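Local atomic coordinates of 2-hydroxychromene-2-carboxylate isomerase (Pseudomonas putida, PDB entry 2IMF), a protein that catalyses the reversible, glutathione-dependent isomerisation of 2-hydroxychromene-2-carboxylate to trans-O-hydroxybenzylidenepyruvate in naphthalene breakdown. Residues 9-12 with 13-16; 16-19 with 20-24. All coordinates share one frame; numbering follows the deposited sequence.

Contact 1. Residues 9-12 with 13-16; sequences FLSP and FSYL. With GSH (glutathione), chain E; TOM (4-(2-methoxyphenyl)-2-oxobut-3-enoic acid), chain F.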
loop_
_atom_site.group_PDB
_atom_site.type_symbol
_atom_site.label_atom_id
_atom_site.label_comp_id
_atom_site.label_asym_id
_atom_site.label_seq_id
_atom_site.Cartn_x
_atom_site.Cartn_y
_atom_site.Cartn_z
ATOM N N PHE A 9 -4.562 7.180 16.235
ATOM C CA PHE A 9 -5.393 8.291 15.681
ATOM C C PHE A 9 -4.579 9.239 14.785
ATOM O O PHE A 9 -5.198 10.006 14.082
ATOM C CB PHE A 9 -6.082 9.093 16.804
ATOM C CG PHE A 9 -7.214 8.363 17.479
ATOM C CD1 PHE A 9 -8.362 8.044 16.767
ATOM C CD2 PHE A 9 -7.138 8.086 18.816
ATOM C CE1 PHE A 9 -9.465 7.378 17.397
ATOM C CE2 PHE A 9 -8.216 7.426 19.503
ATOM C CZ PHE A 9 -9.351 7.085 18.790
ATOM N N LEU A 10 -3.254 9.153 14.787
ATOM C CA LEU A 10 -2.468 9.985 13.814
ATOM C C LEU A 10 -2.625 9.534 12.396
ATOM O O LEU A 10 -2.263 10.256 11.482
ATOM C CB LEU A 10 -0.968 10.050 14.145
ATOM C CG LEU A 10 -0.174 8.766 13.997
ATOM C CD1 LEU A 10 0.231 8.499 12.530
ATOM C CD2 LEU A 10 1.100 8.893 14.778
ATOM N N SER A 11 -3.179 8.325 12.169
ATOM C CA SER A 11 -3.130 7.684 10.840
ATOM C C SER A 11 -4.363 7.909 10.001
ATOM O O SER A 11 -5.410 7.423 10.362
ATOM C CB SER A 11 -2.870 6.209 11.072
ATOM O OG SER A 11 -3.080 5.424 9.874
ATOM N N PRO A 12 -4.198 8.604 8.875
ATOM C CA PRO A 12 -5.366 8.799 8.008
ATOM C C PRO A 12 -5.815 7.504 7.317
ATOM O O PRO A 12 -6.982 7.385 7.016
ATOM C CB PRO A 12 -4.874 9.838 6.973
ATOM C CG PRO A 12 -3.377 9.630 6.917
ATOM C CD PRO A 12 -2.948 9.244 8.357
ATOM N N PHE A 13 -4.907 6.562 7.055
ATOM C CA PHE A 13 -5.347 5.280 6.532
ATOM C C PHE A 13 -6.137 4.533 7.584
ATOM O O PHE A 13 -7.072 3.779 7.235
ATOM C CB PHE A 13 -4.104 4.528 6.055
ATOM C CG PHE A 13 -3.525 5.145 4.786
ATOM C CD1 PHE A 13 -4.165 5.006 3.563
ATOM C CD2 PHE A 13 -2.379 5.882 4.864
ATOM C CE1 PHE A 13 -3.646 5.572 2.414
ATOM C CE2 PHE A 13 -1.810 6.462 3.690
ATOM C CZ PHE A 13 -2.471 6.317 2.497
ATOM N N SER A 14 -5.861 4.767 8.859
ATOM C CA SER A 14 -6.668 4.180 9.924
ATOM C C SER A 14 -8.057 4.789 10.046
ATOM O O SER A 14 -9.035 4.089 10.376
ATOM C CB SER A 14 -5.960 4.251 11.264
ATOM O OG SER A 14 -4.788 3.443 11.270
ATOM N N TYR A 15 -8.166 6.109 9.737
ATOM C CA TYR A 15 -9.424 6.792 9.735
ATOM C C TYR A 15 -10.264 6.129 8.671
ATOM O O TYR A 15 -11.447 5.787 8.902
ATOM C CB TYR A 15 -9.184 8.242 9.356
ATOM C CG TYR A 15 -10.401 8.980 8.902
ATOM C CD1 TYR A 15 -11.466 9.227 9.777
ATOM C CD2 TYR A 15 -10.450 9.512 7.614
ATOM C CE1 TYR A 15 -12.587 10.016 9.331
ATOM C CE2 TYR A 15 -11.534 10.299 7.182
ATOM C CZ TYR A 15 -12.607 10.489 8.067
ATOM O OH TYR A 15 -13.728 11.229 7.709
ATOM N N LEU A 16 -9.703 5.923 7.469
ATOM C CA LEU A 16 -10.451 5.279 6.374
ATOM C C LEU A 16 -10.863 3.845 6.787
ATOM O O LEU A 16 -12.015 3.414 6.618
ATOM C CB LEU A 16 -9.576 5.160 5.156
ATOM C CG LEU A 16 -9.293 6.512 4.460
ATOM C CD1 LEU A 16 -8.233 6.322 3.390
ATOM C CD2 LEU A 16 -10.614 7.105 3.825
HETATM N N1 GSH E . -1.467 1.198 1.533
HETATM C CA1 GSH E . -1.935 1.551 2.835
HETATM C C1 GSH E . -3.405 1.709 2.988
HETATM O O11 GSH E . -3.903 1.741 4.115
HETATM O O12 GSH E . -3.914 2.011 1.885
HETATM C CB1 GSH E . -0.917 2.327 3.662
HETATM C CG1 GSH E . -1.042 2.263 5.183
HETATM C CD1 GSH E . 0.034 3.086 5.835
HETATM O OE1 GSH E . 0.918 3.723 5.073
HETATM N N2 GSH E . 0.079 3.194 7.142
HETATM C CA2 GSH E . 1.175 3.820 7.872
HETATM C C2 GSH E . 2.113 2.864 8.468
HETATM O O2 GSH E . 1.609 1.797 9.126
HETATM C CB2 GSH E . 0.551 4.692 9.009
HETATM S SG2 GSH E . -0.305 6.180 8.365
HETATM N N3 GSH E . 3.398 3.016 8.335
HETATM C CA3 GSH E . 4.292 1.934 8.748
HETATM C C3 GSH E . 5.042 1.442 7.531
HETATM O O31 GSH E . 5.830 0.491 7.687
HETATM O O32 GSH E . 4.902 2.035 6.410
HETATM O O8 TOM F . 3.982 8.538 7.661
HETATM C C9 TOM F . 3.596 7.950 8.665
HETATM C C10 TOM F . 4.428 7.645 9.800
HETATM O O11 TOM F . 5.232 6.697 9.633
HETATM O O10 TOM F . 4.252 8.250 10.878
HETATM C C8 TOM F . 2.217 7.384 8.801
HETATM C C7 TOM F . 1.269 7.439 7.894
HETATM C C1 TOM F . 0.788 8.713 7.229
HETATM C C6 TOM F . 0.562 8.611 5.871
HETATM C C5 TOM F . 0.143 9.731 5.161
HETATM C C4 TOM F . -0.108 10.922 5.865
HETATM C C3 TOM F . 0.099 11.032 7.224
HETATM C C2 TOM F . 0.549 9.886 7.905
HETATM O O2 TOM F . 0.758 9.871 9.241
HETATM C C11 TOM F . 0.217 11.019 9.899
#
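Ser11 and Ser14 meet at the N-cap of helix 12-28, a local contact in the thioredoxin fold where the loop after strand 2-7 becomes the first helix, a usual site for active-site residues in this superfamily. Their hydroxyls are hydrogen-bonded, OG of Ser11 to OG of Ser14 at 3.0 Å. Ser11 O opens the helix ladder: it accepts the N-H of Tyr15 at 3.1 Å, with a second, weak bond from Ser14 N. Pro12, with no N-H to offer, suits the first turn, and its O takes Leu16 N in a fairly straight bond (164°).

Ser11 binds glutathione and is inferred to be the nucleophile. OG lies anti to the backbone N (chi1 168°), which turns it both to Ser14 and to the glutathione sulfur. The ring of Phe13 floors the cofactor: CB1 of glutathione sits over its centre, whereas the bound 4-(2-methoxyphenyl)-2-oxobut-3-enoic acid comes to the edge of that ring. Pro12 packs under the same ligand, CD 3.6 Å from its C2. Behind the turn, Tyr15 OH bonds Pro77 O and Val168 touches both serines. Ser11 OG stands 3.2 Å from the glutathione sulfur SG2.

Contact 2. Residues 16-19 with 20-24; sequences LANQ and RLSKL. With PO4 (phosphate ion), chain D.
Leu16 to Gln19 each hand a carbonyl to the residue four places on, so the contact is a run of consecutive helical bonds with side chains set around it. Arg20 N reaches Leu16 O at 3.1 Å, and Leu21 N meets Ala17 O at 2.8 Å in an almost straight bond (172°). The same Ala17 carbonyl is overlaid by the leucine itself: with CG anti to its carbonyl carbon (chi1 -67°), Leu21 bends back and rests CG 3.3 Å from Ala17 O. Asn18 O receives Ser22 N at 2.9 Å, and Lys23 N completes the series on Gln19 O.

This is the middle of helix 12-28, the connection of a beta-alpha-beta unit between strands 2-7 and 31-36. Ala17, Asn18 and Leu21 lie against Phe5 of the first strand, and Leu184 of helix 184-198 covers Ala17, Arg20 and Leu21.

Arg20 runs outward with its chain extended from CG to NE and meets a phosphate, probably from the crystallisation liquor, at the edge of the guanidinium. NH1 bonds O4 and NH2 bonds O2, each at 3.0 Å, with the phosphorus in the guanidinium plane, and the two grips fix the group's rotation. What sets the arginine in place is the second shell: NE forms a salt bridge with Glu188, and NH1 also bonds Tyr74 OH. A methionine here would probably leave the Glu188 carboxylate without its cationic mate and strip the phosphate of both of these donors. Elsewhere on the helix, Asn107 OD1 accepts a hydrogen bond from Asn18 ND2, while the Ser22 hydroxyl lies within reach of both Asn107 OD1 and Asn18 O without its proton being settled.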
loop_
_atom_site.group_PDB
_atom_site.type_symbol
_atom_site.label_atom_id
_atom_site.label_comp_id
_atom_site.label_asym_id
_atom_site.label_seq_id
_atom_site.Cartn_x
_atom_site.Cartn_y
_atom_site.Cartn_z
ATOM N N LEU A 16 -9.703 5.923 7.469
ATOM C CA LEU A 16 -10.451 5.279 6.374
ATOM C C LEU A 16 -10.863 3.845 6.787
ATOM O O LEU A 16 -12.015 3.414 6.618
ATOM C CB LEU A 16 -9.576 5.160 5.156
ATOM C CG LEU A 16 -9.293 6.512 4.460
ATOM C CD1 LEU A 16 -8.233 6.322 3.390
ATOM C CD2 LEU A 16 -10.614 7.105 3.825
ATOM N N ALA A 17 -9.922 3.053 7.302
ATOM C CA ALA A 17 -10.243 1.687 7.747
ATOM C C ALA A 17 -11.307 1.668 8.809
ATOM O O ALA A 17 -12.200 0.784 8.772
ATOM C CB ALA A 17 -8.971 0.948 8.223
ATOM N N ASN A 18 -11.239 2.573 9.779
ATOM C CA ASN A 18 -12.274 2.571 10.788
ATOM C C ASN A 18 -13.620 2.860 10.197
ATOM O O ASN A 18 -14.563 2.222 10.655
ATOM C CB ASN A 18 -11.931 3.612 11.855
ATOM C CG ASN A 18 -12.948 3.645 12.932
ATOM O OD1 ASN A 18 -13.132 2.652 13.619
ATOM N ND2 ASN A 18 -13.704 4.735 12.997
ATOM N N GLN A 19 -13.708 3.765 9.238
ATOM C CA GLN A 19 -15.036 4.057 8.623
ATOM C C GLN A 19 -15.587 2.777 7.993
ATOM O O GLN A 19 -16.781 2.461 8.162
ATOM C CB GLN A 19 -14.836 5.131 7.513
ATOM C CG GLN A 19 -16.038 5.394 6.506
ATOM C CD GLN A 19 -17.238 5.994 7.192
ATOM O OE1 GLN A 19 -17.145 6.580 8.269
ATOM N NE2 GLN A 19 -18.382 5.867 6.547
ATOM N N ARG A 20 -14.742 2.034 7.262
ATOM C CA ARG A 20 -15.257 0.889 6.516
ATOM C C ARG A 20 -15.563 -0.197 7.501
ATOM O O ARG A 20 -16.627 -0.843 7.388
ATOM C CB ARG A 20 -14.197 0.454 5.521
ATOM C CG ARG A 20 -14.438 -0.889 4.823
ATOM C CD ARG A 20 -13.726 -0.777 3.544
ATOM N NE ARG A 20 -13.815 -1.967 2.668
ATOM C CZ ARG A 20 -13.281 -2.004 1.449
ATOM N NH1 ARG A 20 -12.571 -0.970 0.939
ATOM N NH2 ARG A 20 -13.353 -3.141 0.773
ATOM N N LEU A 21 -14.731 -0.451 8.513
ATOM C CA LEU A 21 -15.034 -1.443 9.536
ATOM C C LEU A 21 -16.293 -1.114 10.303
ATOM O O LEU A 21 -17.050 -2.039 10.633
ATOM C CB LEU A 21 -13.881 -1.642 10.505
ATOM C CG LEU A 21 -12.675 -2.282 9.821
ATOM C CD1 LEU A 21 -11.419 -1.984 10.709
ATOM C CD2 LEU A 21 -12.918 -3.830 9.735
ATOM N N SER A 22 -16.517 0.144 10.613
ATOM C CA SER A 22 -17.741 0.522 11.367
ATOM C C SER A 22 -18.955 0.215 10.560
ATOM O O SER A 22 -19.934 -0.248 11.174
ATOM C CB SER A 22 -17.689 1.972 11.732
ATOM O OG SER A 22 -16.814 2.044 12.816
ATOM N N LYS A 23 -18.904 0.447 9.243
ATOM C CA LYS A 23 -20.055 0.091 8.382
ATOM C C LYS A 23 -20.285 -1.387 8.358
ATOM O O LYS A 23 -21.444 -1.822 8.294
ATOM C CB LYS A 23 -19.930 0.637 6.972
ATOM C CG LYS A 23 -20.075 2.141 6.938
ATOM C CD LYS A 23 -20.576 2.626 5.614
ATOM C CE LYS A 23 -20.899 4.103 5.708
ATOM N NZ LYS A 23 -21.402 4.506 7.082
ATOM N N LEU A 24 -19.231 -2.197 8.419
ATOM C CA LEU A 24 -19.414 -3.643 8.440
ATOM C C LEU A 24 -20.047 -4.054 9.720
ATOM O O LEU A 24 -20.907 -4.966 9.769
ATOM C CB LEU A 24 -18.063 -4.356 8.286
ATOM C CG LEU A 24 -17.393 -4.252 6.914
ATOM C CD1 LEU A 24 -15.933 -4.716 6.931
ATOM C CD2 LEU A 24 -18.176 -4.937 5.782
HETATM P P PO4 D . -11.718 -2.045 -2.518
HETATM O O1 PO4 D . -11.759 -1.762 -4.031
HETATM O O2 PO4 D . -12.728 -3.146 -2.197
HETATM O O3 PO4 D . -10.302 -2.236 -2.025
HETATM O O4 PO4 D . -12.212 -0.739 -2.002
#

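Contacts 1 and 2 show how one helix can serve a reaction site at one end and the body of the fold along its length. Contact 1 runs from the loop into helix 12-28, and contact 2 takes over at the shared Leu16; their centres are about 11 Å apart. Contact 1, whose centre is about 6 Å from the centre of the chain, begins in the loop leaving strand 2-7; contact 2, at about 10 Å, carries the helix on in the direction of strand 31-36. The cap faces glutathione, while the later turns are held between the sheet and helices 57-74 and 184-198. Leu16, the joint, has its side chain about 6 Å from the cofactor.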